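Local structure of odorant-binding protein 47 (Anopheles gambiae, 3PM2) at residues A29-T32 with C33-K36; Q40-R43 with Q44-M47; D83-K86 with S87-P90; D108-K111 with D112-E115; A139-G142 with M143-A147. The protein binds small hydrophobic odorants and is thought to help capture and carry them through the aqueous fluid around the dendrites of olfactory neurons. One frame throughout, in Å; residues are numbered along the deposited sequence.

In the fold
All five contacts are local, each joining neighbouring turns of a helix or a helix end to what follows it in this disulfide-braced, mostly helical odorant-binding fold. Contacts 1 and 2 share helix 27-44, their centres about 17 Å apart, the second lying where that helix runs out. Contact 3 closes helix 74-85 and contact 4 is the junction between helices 92-109 and 111-118; their centres are about 32 Å apart. Contact 5, on helix 133-147, is the most central, with its centre about 7 Å from that of the chain and about 16 Å from contact 3. Contacts 2 and 3 lie on opposite sides of the chain's centre.

Contact 1. Residues A29-T32 with C33-K36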
loop_
_atom_site.group_PDB
_atom_site.type_symbol
_atom_site.label_atom_id
_atom_site.label_comp_id
_atom_site.label_asym_id
_atom_site.label_seq_id
_atom_site.Cartn_x
_atom_site.Cartn_y
_atom_site.Cartn_z
ATOM N N ALA A 29 -8.091 12.226 -0.088
ATOM C CA ALA A 29 -6.672 12.475 0.147
ATOM C C ALA A 29 -5.799 11.455 -0.607
ATOM O O ALA A 29 -4.759 11.818 -1.155
ATOM C CB ALA A 29 -6.385 12.457 1.634
ATOM N N PHE A 30 -6.258 10.207 -0.709
ATOM C CA PHE A 30 -5.531 9.201 -1.468
ATOM C C PHE A 30 -5.503 9.566 -2.964
ATOM O O PHE A 30 -4.450 9.456 -3.596
ATOM C CB PHE A 30 -6.161 7.811 -1.284
ATOM C CG PHE A 30 -5.390 6.770 -2.048
ATOM C CD1 PHE A 30 -4.253 6.190 -1.504
ATOM C CD2 PHE A 30 -5.771 6.400 -3.339
ATOM C CE1 PHE A 30 -3.502 5.264 -2.235
ATOM C CE2 PHE A 30 -5.019 5.466 -4.063
ATOM C CZ PHE A 30 -3.894 4.912 -3.500
ATOM N N MET A 31 -6.660 9.987 -3.526
ATOM C CA MET A 31 -6.757 10.311 -4.951
ATOM C C MET A 31 -5.864 11.456 -5.369
ATOM O O MET A 31 -5.279 11.399 -6.453
ATOM C CB MET A 31 -8.214 10.496 -5.400
ATOM C CG MET A 31 -8.923 9.161 -5.644
ATOM S SD MET A 31 -8.087 8.010 -6.801
ATOM C CE MET A 31 -8.004 9.023 -8.309
ATOM N N THR A 32 -5.713 12.473 -4.488
ATOM C CA THR A 32 -4.814 13.611 -4.699
ATOM C C THR A 32 -3.378 13.074 -4.877
ATOM O O THR A 32 -2.669 13.483 -5.800
ATOM C CB THR A 32 -4.926 14.568 -3.501
ATOM O OG1 THR A 32 -6.269 15.028 -3.405
ATOM C CG2 THR A 32 -3.979 15.754 -3.600
ATOM N N CYS A 33 -2.944 12.179 -3.972
ATOM C CA CYS A 33 -1.605 11.577 -4.027
ATOM C C CYS A 33 -1.415 10.694 -5.241
ATOM O O CYS A 33 -0.348 10.736 -5.871
ATOM C CB CYS A 33 -1.330 10.828 -2.733
ATOM S SG CYS A 33 -1.131 11.938 -1.320
ATOM N N HIS A 34 -2.440 9.901 -5.564
ATOM C CA HIS A 34 -2.429 9.027 -6.739
ATOM C C HIS A 34 -2.257 9.876 -8.009
ATOM O O HIS A 34 -1.368 9.604 -8.809
ATOM C CB HIS A 34 -3.746 8.203 -6.814
ATOM C CG HIS A 34 -3.892 7.453 -8.104
ATOM N ND1 HIS A 34 -3.465 6.140 -8.232
ATOM C CD2 HIS A 34 -4.380 7.869 -9.294
ATOM C CE1 HIS A 34 -3.706 5.808 -9.489
ATOM N NE2 HIS A 34 -4.253 6.815 -10.166
ATOM N N SER A 35 -3.114 10.901 -8.206
ATOM C CA SER A 35 -3.027 11.761 -9.394
ATOM C C SER A 35 -1.613 12.400 -9.557
ATOM O O SER A 35 -1.040 12.414 -10.654
ATOM C CB SER A 35 -4.119 12.835 -9.328
ATOM O OG SER A 35 -4.082 13.693 -10.460
ATOM N N LYS A 36 -1.045 12.886 -8.442
ATOM C CA LYS A 36 0.262 13.554 -8.450
ATOM C C LYS A 36 1.422 12.650 -8.873
ATOM O O LYS A 36 2.282 13.098 -9.643
ATOM C CB LYS A 36 0.546 14.116 -7.047
ATOM C CG LYS A 36 1.672 15.131 -7.015
ATOM C CD LYS A 36 1.849 15.658 -5.609
ATOM C CE LYS A 36 2.961 16.667 -5.518
ATOM N NZ LYS A 36 3.418 16.830 -4.110
#
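Helix 27-44 carries this contact in one of its early turns, where Phe30, Met31 and His34 meet along one flank of a regular alpha-helix while Cys33 ties the helix to its neighbour through a disulfide. Phe30 and His34, four residues apart, both have CG anti to the backbone N (chi1 -179° and 171°). CE2 of the Phe30 ring comes obliquely to CB of His34, 4.1 Å away. Met31 instead folds back on itself, bent at both chi2 and chi3, which brings its methyl CE alongside the imidazole, 3.9 Å from CD2 of His34. The sulfur follows at an oblique angle, with SD of Met31 4.9 Å from the centroid of the His34 ring. ND1 of His34 is hydrogen-bonded to the terminal carboxylate oxygen OXT of Leu173, which probably helps fix the ring's rotation. Cys33 is buried and bonded to Cys59 of helix 55-63, and both it and Phe30 rest on Val60 of that helix. Thr32 turns its hydroxyl back to the carbonyl of Ser28, one turn earlier. The backbone bonds differ in length: N of Cys33 makes a weak one to O of Ala29 at 3.4 Å, whereas N of His34 reaches O of Phe30 at 2.8 Å.

Contact 2. Residues Q40-R43 with Q44-M47; sequences QTKR and QMAM
Gln44 reaches back along the helix toward Gln40. Its CB lies 3.6 Å from O of Gln40, and CG, set anti to the carbonyl carbon (chi1 -65°), comes closer to the same O of Gln40 at 3.3 Å. From there the chain runs on extended, so the amide arrives beside that of Gln40, the two planes 56° apart and NE2 of Gln44 3.7 Å from NE2 of Gln40. At the tip, OE1 of Gln44 accepts from a water at 2.7 Å. That water also donates to OG1 of Thr41 and accepts from NE2 of Gln40, linking three side chains; NE2 of Gln44 goes to Glu127 and OE1 of Gln40 to the backbone N of Gln128. This is the C-terminal end of helix 27-44, where the chain passes into a type I turn from Gln44 to Met47. N of Gln44 still makes a sound helical bond to O of Gln40, but N of Met45 divides itself weakly between O of Thr41 and O of Lys42. N of Ala46 then approaches O of Arg43 from above the carbonyl plane, at 3.1 Å. The side chains of Lys42 and Met45 lie side by side, CE of Met45 4.1 Å from CG of Lys42, while Arg43 makes a cation-pi contact with Phe124.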
loop_
_atom_site.group_PDB
_atom_site.type_symbol
_atom_site.label_atom_id
_atom_site.label_comp_id
_atom_site.label_asym_id
_atom_site.label_seq_id
_atom_site.Cartn_x
_atom_site.Cartn_y
_atom_site.Cartn_z
ATOM N N GLN A 40 4.959 8.678 -12.530
ATOM C CA GLN A 40 6.302 8.212 -12.242
ATOM C C GLN A 40 6.279 6.855 -11.544
ATOM O O GLN A 40 7.210 6.084 -11.742
ATOM C CB GLN A 40 7.178 9.273 -11.550
ATOM C CG GLN A 40 6.930 9.498 -10.066
ATOM C CD GLN A 40 8.231 9.900 -9.383
ATOM O OE1 GLN A 40 8.967 10.799 -9.851
ATOM N NE2 GLN A 40 8.541 9.263 -8.247
ATOM N N THR A 41 5.237 6.551 -10.743
ATOM C CA THR A 41 5.167 5.238 -10.081
ATOM C C THR A 41 5.150 4.101 -11.125
ATOM O O THR A 41 5.884 3.108 -10.998
ATOM C CB THR A 41 4.065 5.202 -9.026
ATOM O OG1 THR A 41 4.347 6.245 -8.082
ATOM C CG2 THR A 41 3.992 3.855 -8.286
ATOM N N LYS A 42 4.345 4.280 -12.170
ATOM C CA LYS A 42 4.238 3.298 -13.277
ATOM C C LYS A 42 5.571 3.192 -13.994
ATOM O O LYS A 42 5.995 2.079 -14.301
ATOM C CB LYS A 42 3.098 3.668 -14.228
ATOM C CG LYS A 42 1.736 3.410 -13.581
ATOM C CD LYS A 42 0.593 3.668 -14.518
ATOM C CE LYS A 42 -0.614 2.888 -14.080
ATOM N NZ LYS A 42 -1.812 3.248 -14.893
ATOM N N ARG A 43 6.272 4.327 -14.212
ATOM C CA ARG A 43 7.592 4.288 -14.848
ATOM C C ARG A 43 8.559 3.467 -13.998
ATOM O O ARG A 43 9.342 2.672 -14.529
ATOM C CB ARG A 43 8.157 5.704 -15.054
ATOM C CG ARG A 43 7.540 6.418 -16.245
ATOM C CD ARG A 43 8.417 7.545 -16.756
ATOM N NE ARG A 43 9.616 7.070 -17.458
ATOM C CZ ARG A 43 10.409 7.856 -18.175
ATOM N NH1 ARG A 43 10.146 9.155 -18.287
ATOM N NH2 ARG A 43 11.466 7.353 -18.789
ATOM N N GLN A 44 8.514 3.670 -12.673
ATOM C CA GLN A 44 9.396 2.943 -11.737
ATOM C C GLN A 44 9.114 1.433 -11.691
ATOM O O GLN A 44 10.017 0.674 -11.341
ATOM C CB GLN A 44 9.364 3.555 -10.346
ATOM C CG GLN A 44 9.925 4.993 -10.286
ATOM C CD GLN A 44 9.704 5.572 -8.916
ATOM O OE1 GLN A 44 8.671 5.335 -8.273
ATOM N NE2 GLN A 44 10.696 6.298 -8.416
ATOM N N MET A 45 7.908 0.983 -12.072
ATOM C CA MET A 45 7.631 -0.461 -12.149
ATOM C C MET A 45 8.407 -1.139 -13.282
ATOM O O MET A 45 8.475 -2.367 -13.308
ATOM C CB MET A 45 6.155 -0.719 -12.461
ATOM C CG MET A 45 5.273 -0.524 -11.325
ATOM S SD MET A 45 3.614 -0.776 -11.984
ATOM C CE MET A 45 2.813 0.414 -11.008
ATOM N N ALA A 46 8.893 -0.357 -14.269
ATOM C CA ALA A 46 9.597 -0.857 -15.451
ATOM C C ALA A 46 11.095 -0.592 -15.338
ATOM O O ALA A 46 11.781 -0.406 -16.355
ATOM C CB ALA A 46 9.028 -0.182 -16.706
ATOM N N MET A 47 11.612 -0.571 -14.103
ATOM C CA MET A 47 13.037 -0.332 -13.878
ATOM C C MET A 47 13.619 -1.462 -13.063
ATOM O O MET A 47 13.018 -1.897 -12.087
ATOM C CB MET A 47 13.296 1.026 -13.235
ATOM C CG MET A 47 12.940 2.185 -14.166
ATOM S SD MET A 47 12.775 3.718 -13.271
ATOM C CE MET A 47 14.445 4.077 -13.045
HETATM O O HOH W 1 6.871 7.041 -7.098
#

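Contact 3. Residues D83-K86 with S87-P90; sequences DSTK and SMAP. Unlike the reference sequence in segment 83-86: Asp83 (reference Ala).
Met88 and Thr85 make the one direct hydrogen bond between 83-86 and 87-90, closing the type I turn that takes the chain off helix 74-85. N of Met88 lies 3.0 Å from O of Thr85 and comes from well above the carbonyl plane, 66° out of it. Water supplies further polar links. One molecule accepts from N of Ser87 and donates to O of Ser84, bridging two atoms that at 4.4 Å, Ser84 O to Ser87 N, are too far apart for a direct bond. A second bridges O of Thr85 to O of Ala89, and a third joins O of Lys86 to O of Met88. Van der Waals contacts with the backbone carbonyls of the last helical turn come from Met88. Its first torsion sets CG beside the backbone N (chi1 -65°), which lays both CG and SD of Met88 against O of Ser84 at 3.4 Å; CB of Met88 sits 3.4 Å from O of Thr85. The hydroxyls of Ser84 and Thr85 turn back to the carbonyls of Tyr81 and Leu82. Outside the turn, Ser84, Thr85 and Met88 pack on Pro22, and Thr85 touches Trp92 and Thr96 of helix 92-109, the helix the loop leads to.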
loop_
_atom_site.group_PDB
_atom_site.type_symbol
_atom_site.label_atom_id
_atom_site.label_comp_id
_atom_site.label_asym_id
_atom_site.label_seq_id
_atom_site.Cartn_x
_atom_site.Cartn_y
_atom_site.Cartn_z
ATOM N N ASP A 83 -9.109 3.731 14.226
ATOM C CA ASP A 83 -10.225 4.662 14.077
ATOM C C ASP A 83 -11.185 4.215 13.001
ATOM O O ASP A 83 -12.330 4.192 13.216
ATOM C CB ASP A 83 -9.821 6.108 13.771
ATOM C CG ASP A 83 -11.059 7.115 13.744
ATOM O OD1 ASP A 83 -11.679 7.363 14.803
ATOM O OD2 ASP A 83 -11.384 7.708 12.683
ATOM N N SER A 84 -10.682 3.847 11.829
ATOM C CA SER A 84 -11.554 3.391 10.737
ATOM C C SER A 84 -12.344 2.108 11.078
ATOM O O SER A 84 -13.432 1.913 10.534
ATOM C CB SER A 84 -10.767 3.206 9.445
ATOM O OG SER A 84 -9.926 2.065 9.505
ATOM N N THR A 85 -11.810 1.257 11.977
ATOM C CA THR A 85 -12.440 -0.025 12.359
ATOM C C THR A 85 -13.542 0.084 13.416
ATOM O O THR A 85 -14.280 -0.884 13.600
ATOM C CB THR A 85 -11.377 -1.062 12.818
ATOM O OG1 THR A 85 -10.874 -0.692 14.106
ATOM C CG2 THR A 85 -10.235 -1.217 11.833
ATOM N N LYS A 86 -13.651 1.235 14.126
ATOM C CA LYS A 86 -14.594 1.409 15.236
ATOM C C LYS A 86 -16.059 1.111 14.899
ATOM O O LYS A 86 -16.790 0.636 15.770
ATOM C CB LYS A 86 -14.407 2.761 15.954
ATOM C CG LYS A 86 -14.883 3.980 15.165
ATOM C CD LYS A 86 -14.408 5.287 15.788
ATOM C CE LYS A 86 -14.589 6.466 14.865
ATOM N NZ LYS A 86 -15.952 7.043 14.933
ATOM N N SER A 87 -16.487 1.386 13.648
ATOM C CA SER A 87 -17.861 1.112 13.225
ATOM C C SER A 87 -17.942 -0.049 12.228
ATOM O O SER A 87 -19.012 -0.328 11.668
ATOM C CB SER A 87 -18.543 2.376 12.712
ATOM O OG SER A 87 -18.643 3.336 13.751
ATOM N N MET A 88 -16.815 -0.760 12.048
ATOM C CA MET A 88 -16.736 -1.927 11.188
ATOM C C MET A 88 -17.033 -3.213 11.962
ATOM O O MET A 88 -17.184 -3.154 13.187
ATOM C CB MET A 88 -15.364 -1.993 10.523
ATOM C CG MET A 88 -15.109 -0.846 9.581
ATOM S SD MET A 88 -13.503 -0.999 8.749
ATOM C CE MET A 88 -13.877 -2.248 7.546
ATOM N N ALA A 89 -17.104 -4.382 11.256
ATOM C CA ALA A 89 -17.317 -5.693 11.884
ATOM C C ALA A 89 -16.203 -5.918 12.945
ATOM O O ALA A 89 -15.069 -5.479 12.720
ATOM C CB ALA A 89 -17.271 -6.785 10.828
ATOM N N PRO A 90 -16.516 -6.542 14.110
ATOM C CA PRO A 90 -15.507 -6.654 15.187
ATOM C C PRO A 90 -14.270 -7.462 14.847
ATOM O O PRO A 90 -13.240 -7.303 15.508
ATOM C CB PRO A 90 -16.287 -7.244 16.364
ATOM C CG PRO A 90 -17.481 -7.896 15.754
ATOM C CD PRO A 90 -17.823 -7.081 14.541
HETATM O O HOH W 2 -15.694 2.898 11.278
HETATM O O HOH W 3 -13.653 -3.640 14.151
HETATM O O HOH W 4 -18.435 -2.153 15.395
#

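Contact 4. Residues D108-K111 with D112-E115; sequences DSIK and DEIE. Unlike the reference sequence in segment 108-111: Ser109 (reference Thr).
Ile110 and Ile114 cross at about a right angle, one turn apart. CG1 of Ile110 stands between its own backbone N and carbonyl carbon (chi1 60°), and it meets CD1 of Ile114 at 3.7 Å. Ile114 has CG1 anti to its carbonyl carbon (chi1 -71°), 3.5 Å from O of Ile110. The outer methyl CD1 of Ile110 is shared: it is 4.0 Å from CD1 of Ile114 and equally far from OE1 of Glu113, whose extended chain passes it obliquely. These residues form the junction between helices 92-109 and 111-118. Ile110 leaves helical geometry after the first and occupies the N-cap position of the second; its aliphatic side chain offers no capping group and packs on Ile114 instead, while its O starts the helical bonding. O of Ile110 accepts from N of Ile114 at 2.9 Å, and O of Lys111 from N of Glu115 at the same length, both bonds nearly straight. Glu115 keeps CB and CG against O of Lys111 at 3.4 Å each, then bends at chi2; its OE2 makes a weak hydrogen bond to NE2 of His131. NZ of Lys111 is 5.8 Å from OE2 of Glu115, too far for a salt bridge though possibly a long-range attraction, and NZ of Lys71 is close by. Ile114 is buried against Ile133 and Thr136 of helix 133-147, as well as His131 and Pro132.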
loop_
_atom_site.group_PDB
_atom_site.type_symbol
_atom_site.label_atom_id
_atom_site.label_comp_id
_atom_site.label_asym_id
_atom_site.label_seq_id
_atom_site.Cartn_x
_atom_site.Cartn_y
_atom_site.Cartn_z
ATOM N N ASP A 108 11.340 -4.400 8.592
ATOM C CA ASP A 108 12.604 -4.560 9.312
ATOM C C ASP A 108 13.488 -5.611 8.639
ATOM O O ASP A 108 14.693 -5.418 8.588
ATOM C CB ASP A 108 12.339 -4.933 10.774
ATOM C CG ASP A 108 13.602 -5.242 11.555
ATOM O OD1 ASP A 108 14.392 -4.305 11.798
ATOM O OD2 ASP A 108 13.840 -6.435 11.850
ATOM N N SER A 109 12.889 -6.702 8.105
ATOM C CA SER A 109 13.662 -7.784 7.462
ATOM C C SER A 109 14.362 -7.338 6.177
ATOM O O SER A 109 15.362 -7.940 5.807
ATOM C CB SER A 109 12.749 -8.974 7.159
ATOM O OG SER A 109 11.761 -8.628 6.203
ATOM N N ILE A 110 13.851 -6.283 5.523
ATOM C CA ILE A 110 14.424 -5.734 4.296
ATOM C C ILE A 110 14.986 -4.313 4.475
ATOM O O ILE A 110 15.171 -3.603 3.482
ATOM C CB ILE A 110 13.468 -5.881 3.075
ATOM C CG1 ILE A 110 12.117 -5.130 3.308
ATOM C CG2 ILE A 110 13.241 -7.383 2.721
ATOM C CD1 ILE A 110 11.281 -4.958 2.076
ATOM N N LYS A 111 15.333 -3.934 5.725
ATOM C CA LYS A 111 15.940 -2.652 6.088
ATOM C C LYS A 111 17.061 -2.260 5.118
ATOM O O LYS A 111 17.074 -1.140 4.653
ATOM C CB LYS A 111 16.539 -2.731 7.503
ATOM C CG LYS A 111 15.804 -1.929 8.546
ATOM C CD LYS A 111 16.487 -2.020 9.914
ATOM C CE LYS A 111 15.761 -1.209 10.967
ATOM N NZ LYS A 111 15.948 0.259 10.785
ATOM N N ASP A 112 18.004 -3.165 4.812
ATOM C CA ASP A 112 19.120 -2.803 3.927
ATOM C C ASP A 112 18.699 -2.403 2.515
ATOM O O ASP A 112 19.170 -1.381 1.992
ATOM C CB ASP A 112 20.207 -3.874 3.960
ATOM C CG ASP A 112 20.898 -3.937 5.325
ATOM O OD1 ASP A 112 20.931 -2.894 6.035
ATOM O OD2 ASP A 112 21.417 -5.012 5.676
ATOM N N GLU A 113 17.767 -3.160 1.934
ATOM C CA GLU A 113 17.211 -2.882 0.605
ATOM C C GLU A 113 16.440 -1.558 0.620
ATOM O O GLU A 113 16.621 -0.733 -0.279
ATOM C CB GLU A 113 16.305 -4.026 0.199
ATOM C CG GLU A 113 15.672 -3.841 -1.163
ATOM C CD GLU A 113 14.733 -4.979 -1.475
ATOM O OE1 GLU A 113 13.505 -4.810 -1.304
ATOM O OE2 GLU A 113 15.236 -6.068 -1.827
ATOM N N ILE A 114 15.624 -1.337 1.675
ATOM C CA ILE A 114 14.879 -0.074 1.821
ATOM C C ILE A 114 15.867 1.107 1.900
ATOM O O ILE A 114 15.694 2.091 1.193
ATOM C CB ILE A 114 13.938 -0.149 3.054
ATOM C CG1 ILE A 114 12.755 -1.126 2.775
ATOM C CG2 ILE A 114 13.425 1.262 3.447
ATOM C CD1 ILE A 114 11.839 -1.471 4.019
ATOM N N GLU A 115 16.894 0.998 2.761
ATOM C CA GLU A 115 17.909 2.026 2.898
ATOM C C GLU A 115 18.686 2.328 1.617
ATOM O O GLU A 115 18.956 3.492 1.323
ATOM C CB GLU A 115 18.823 1.741 4.087
ATOM C CG GLU A 115 18.128 2.005 5.418
ATOM C CD GLU A 115 17.274 3.263 5.496
ATOM O OE1 GLU A 115 17.809 4.376 5.278
ATOM O OE2 GLU A 115 16.054 3.127 5.747
#

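Contact 5. Residues A139-G142 with M143-A147; sequences ACMG and MTLFA
Thr144 grips the carbonyl of Cys140 with two donors in the middle of helix 133-147. O of Cys140 accepts from N of Thr144 at 2.9 Å and from OG1 of the same Thr144 at 2.8 Å, the two donors reaching it from opposite faces of its plane. The hydroxyl can do this because OG1 is anti to the carbonyl carbon, beside its backbone N (chi1 -55°); there it also comes within 3.8 Å of SG of Cys140. Regular helical bonds flank the pair: N of Met143 to O of Ala139, N of Leu145 to O of Met141 and N of Phe146 to O of Gly142. Apolar contacts occupy other sides of the helix. Met141, bent at chi2 and chi3, lays its CE obliquely against Leu145, 3.9 Å from CD1. Met143, bent at chi3, puts CE 4.2 Å from CB of Ala139. Two close van der Waals contacts fall on backbone oxygens: CG of Leu145 is 3.2 Å from O of Met141, and CE of Met143 is 3.2 Å from O of Ala139. Cys140 is joined by a disulfide to Cys103 of helix 92-109, against which Met141 and Thr144 pack through Ala99. Met141 and Leu145 also meet Tyr81 of helix 74-85. The Phe146 ring extends from the helix and stands edge-to-face with Phe154 and Phe172. Helix 133-147 thus touches helices 74-85 and 92-109, and Ala139 and Phe146 meet Pro171 and Phe172 near the C-terminus.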
loop_
_atom_site.group_PDB
_atom_site.type_symbol
_atom_site.label_atom_id
_atom_site.label_comp_id
_atom_site.label_asym_id
_atom_site.label_seq_id
_atom_site.Cartn_x
_atom_site.Cartn_y
_atom_site.Cartn_z
ATOM N N ALA A 139 1.649 -0.633 0.981
ATOM C CA ALA A 139 1.392 -1.715 0.032
ATOM C C ALA A 139 1.011 -2.983 0.779
ATOM O O ALA A 139 -0.000 -3.605 0.456
ATOM C CB ALA A 139 2.626 -1.982 -0.831
ATOM N N CYS A 140 1.805 -3.345 1.794
ATOM C CA CYS A 140 1.601 -4.515 2.631
ATOM C C CYS A 140 0.264 -4.408 3.383
ATOM O O CYS A 140 -0.488 -5.386 3.436
ATOM C CB CYS A 140 2.775 -4.672 3.590
ATOM S SG CYS A 140 2.596 -6.034 4.754
ATOM N N MET A 141 -0.043 -3.237 3.948
ATOM C CA MET A 141 -1.303 -3.070 4.678
ATOM C C MET A 141 -2.513 -3.347 3.799
ATOM O O MET A 141 -3.389 -4.137 4.168
ATOM C CB MET A 141 -1.406 -1.702 5.349
ATOM C CG MET A 141 -0.629 -1.599 6.655
ATOM S SD MET A 141 -1.007 -2.841 7.922
ATOM C CE MET A 141 -2.766 -2.448 8.245
ATOM N N GLY A 142 -2.567 -2.693 2.653
ATOM C CA GLY A 142 -3.685 -2.869 1.745
ATOM C C GLY A 142 -3.866 -4.301 1.282
ATOM O O GLY A 142 -4.994 -4.816 1.284
ATOM N N MET A 143 -2.762 -4.957 0.880
ATOM C CA MET A 143 -2.855 -6.341 0.376
ATOM C C MET A 143 -3.277 -7.300 1.477
ATOM O O MET A 143 -4.113 -8.164 1.231
ATOM C CB MET A 143 -1.518 -6.797 -0.247
ATOM C CG MET A 143 -1.167 -5.992 -1.497
ATOM S SD MET A 143 0.428 -6.495 -2.243
ATOM C CE MET A 143 1.516 -6.026 -1.077
ATOM N N THR A 144 -2.692 -7.146 2.672
ATOM C CA THR A 144 -3.001 -8.028 3.812
ATOM C C THR A 144 -4.456 -7.861 4.272
ATOM O O THR A 144 -5.124 -8.874 4.508
ATOM C CB THR A 144 -2.015 -7.796 4.972
ATOM O OG1 THR A 144 -0.666 -7.965 4.492
ATOM C CG2 THR A 144 -2.294 -8.723 6.164
ATOM N N LEU A 145 -4.932 -6.605 4.438
ATOM C CA LEU A 145 -6.321 -6.362 4.875
ATOM C C LEU A 145 -7.337 -7.000 3.936
ATOM O O LEU A 145 -8.270 -7.659 4.394
ATOM C CB LEU A 145 -6.638 -4.857 5.043
ATOM C CG LEU A 145 -5.830 -4.155 6.159
ATOM C CD1 LEU A 145 -5.910 -2.611 6.007
ATOM C CD2 LEU A 145 -6.168 -4.734 7.571
ATOM N N PHE A 146 -7.136 -6.826 2.627
ATOM C CA PHE A 146 -8.010 -7.380 1.596
ATOM C C PHE A 146 -8.033 -8.919 1.627
ATOM O O PHE A 146 -9.114 -9.504 1.557
ATOM C CB PHE A 146 -7.589 -6.857 0.204
ATOM C CG PHE A 146 -8.571 -7.135 -0.912
ATOM C CD1 PHE A 146 -9.754 -6.402 -1.024
ATOM C CD2 PHE A 146 -8.293 -8.090 -1.883
ATOM C CE1 PHE A 146 -10.624 -6.604 -2.102
ATOM C CE2 PHE A 146 -9.187 -8.319 -2.942
ATOM C CZ PHE A 146 -10.348 -7.579 -3.042
ATOM N N ALA A 147 -6.847 -9.559 1.753
ATOM C CA ALA A 147 -6.685 -11.026 1.809
ATOM C C ALA A 147 -7.287 -11.657 3.074
ATOM O O ALA A 147 -7.736 -12.804 3.047
ATOM C CB ALA A 147 -5.202 -11.379 1.719
#